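Side-chain contact in type IV pilus secretin PilQ family protein (Vibrio cholerae, PDB 6W6M), which probably forms the outer-membrane channel through which the type IV competence pilus passes during natural transformation: residues P301-I304 and A305-E309. Residues are numbered along the deposited sequence; the frame is centred on the assembly and turned at random.
Sequences PDNI and AVIRE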
loop_
_atom_site.group_PDB
_atom_site.type_symbol
_atom_site.label_atom_id
_atom_site.label_comp_id
_atom_site.label_asym_id
_atom_site.label_seq_id
_atom_site.Cartn_x
_atom_site.Cartn_y
_atom_site.Cartn_z
ATOM N N PRO A 301 -16.560 -15.123 55.447
ATOM C CA PRO A 301 -17.729 -15.937 55.810
ATOM C C PRO A 301 -18.954 -15.131 56.210
ATOM O O PRO A 301 -19.969 -15.702 56.618
ATOM C CB PRO A 301 -17.216 -16.790 56.979
ATOM C CG PRO A 301 -15.980 -16.130 57.441
ATOM C CD PRO A 301 -15.385 -15.443 56.267
ATOM N N ASP A 302 -18.877 -13.809 56.096
ATOM C CA ASP A 302 -20.010 -12.946 56.398
ATOM C C ASP A 302 -20.710 -12.473 55.127
ATOM O O ASP A 302 -21.932 -12.302 55.115
ATOM C CB ASP A 302 -19.538 -11.754 57.233
ATOM C CG ASP A 302 -20.687 -10.861 57.668
ATOM O OD1 ASP A 302 -21.849 -11.180 57.335
ATOM O OD2 ASP A 302 -20.431 -9.850 58.358
ATOM N N ASN A 303 -19.933 -12.329 54.060
ATOM C CA ASN A 303 -20.469 -11.926 52.774
ATOM C C ASN A 303 -21.085 -13.136 52.073
ATOM O O ASN A 303 -21.948 -12.988 51.212
ATOM C CB ASN A 303 -19.384 -11.285 51.910
ATOM C CG ASN A 303 -19.942 -10.258 50.946
ATOM O OD1 ASN A 303 -21.149 -10.032 50.893
ATOM N ND2 ASN A 303 -19.061 -9.625 50.179
ATOM N N ILE A 304 -20.638 -14.335 52.441
ATOM C CA ILE A 304 -21.189 -15.550 51.859
ATOM C C ILE A 304 -22.668 -15.670 52.192
ATOM O O ILE A 304 -23.469 -16.093 51.355
ATOM C CB ILE A 304 -20.390 -16.778 52.327
ATOM C CG1 ILE A 304 -18.985 -16.742 51.735
ATOM C CG2 ILE A 304 -21.086 -18.055 51.920
ATOM C CD1 ILE A 304 -18.139 -17.908 52.128
ATOM N N ALA A 305 -23.063 -15.247 53.392
ATOM C CA ALA A 305 -24.451 -15.413 53.812
ATOM C C ALA A 305 -25.386 -14.467 53.062
ATOM O O ALA A 305 -26.482 -14.863 52.645
ATOM C CB ALA A 305 -24.564 -15.209 55.320
ATOM N N VAL A 306 -24.971 -13.216 52.862
ATOM C CA VAL A 306 -25.828 -12.282 52.137
ATOM C C VAL A 306 -25.890 -12.650 50.659
ATOM O O VAL A 306 -26.962 -12.612 50.041
ATOM C CB VAL A 306 -25.360 -10.829 52.351
ATOM C CG1 VAL A 306 -23.979 -10.614 51.800
ATOM C CG2 VAL A 306 -26.325 -9.864 51.701
ATOM N N ILE A 307 -24.748 -13.011 50.070
ATOM C CA ILE A 307 -24.739 -13.480 48.689
ATOM C C ILE A 307 -25.644 -14.692 48.531
ATOM O O ILE A 307 -26.420 -14.785 47.572
ATOM C CB ILE A 307 -23.298 -13.782 48.251
ATOM C CG1 ILE A 307 -22.531 -12.483 48.028
ATOM C CG2 ILE A 307 -23.279 -14.627 47.001
ATOM C CD1 ILE A 307 -21.084 -12.684 47.666
ATOM N N ARG A 308 -25.576 -15.627 49.476
ATOM C CA ARG A 308 -26.394 -16.826 49.405
ATOM C C ARG A 308 -27.873 -16.487 49.489
ATOM O O ARG A 308 -28.685 -17.042 48.741
ATOM C CB ARG A 308 -25.987 -17.781 50.522
ATOM C CG ARG A 308 -26.578 -19.155 50.418
ATOM C CD ARG A 308 -25.985 -20.082 51.457
ATOM N NE ARG A 308 -24.632 -20.507 51.121
ATOM C CZ ARG A 308 -24.341 -21.638 50.487
ATOM N NH1 ARG A 308 -25.309 -22.460 50.112
ATOM N NH2 ARG A 308 -23.082 -21.950 50.226
ATOM N N GLU A 309 -28.238 -15.547 50.361
ATOM C CA GLU A 309 -29.644 -15.181 50.502
ATOM C C GLU A 309 -30.170 -14.502 49.242
ATOM O O GLU A 309 -31.273 -14.804 48.771
ATOM C CB GLU A 309 -29.821 -14.278 51.720
ATOM C CG GLU A 309 -31.254 -13.897 52.000
ATOM C CD GLU A 309 -31.390 -13.043 53.242
ATOM O OE1 GLU A 309 -30.355 -12.722 53.858
ATOM O OE2 GLU A 309 -32.532 -12.696 53.605
#
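N303 meets V306 and I307 one turn further along the start of helix 303-314, and the tight part of the contact lies around it. With CG anti to the backbone N (chi1 -151°), OD1 swings over toward V306 and I307 while ND2 turns away, and N303 OD1 lies 3.0 Å from V306 CG1. V306 CG1 sits between its own backbone N and carbonyl carbon (chi1 63°), which turns this methyl back toward N303. Beyond it, V306 packs on S254 of a neighbouring subunit. I307 borders the same amide from another side, its CG1 4.0 Å from N303 OD1 and 3.3 Å from N303 O. At the other end of the amide, N303 ND2 makes a weak hydrogen bond to the carbonyl of L280, which would help fix the flip of the group.

Two successive i to i+4 backbone bonds establish the helix: I307 N to N303 O at 3.0 Å, nearly straight at 167°, and R308 N to I304 O at 2.9 Å, more bent. I304 and I307 are buried. I304 CG2 comes to 4.4 Å from R308 NE, at the edge of the guanidinium near its plane. I304 and R308 also touch strand 253-258, where R308 has a long, weak ion pair with E255.

The loose side belongs to the exposed D302, whose carboxylate is held away: D302 OD1 is 5.3 Å from A305 CB. The chemistry therefore implies that the two backbone bonds give the directional hold, while the side chains add contact without a side-chain hydrogen bond or salt bridge between 301-304 and 305-309.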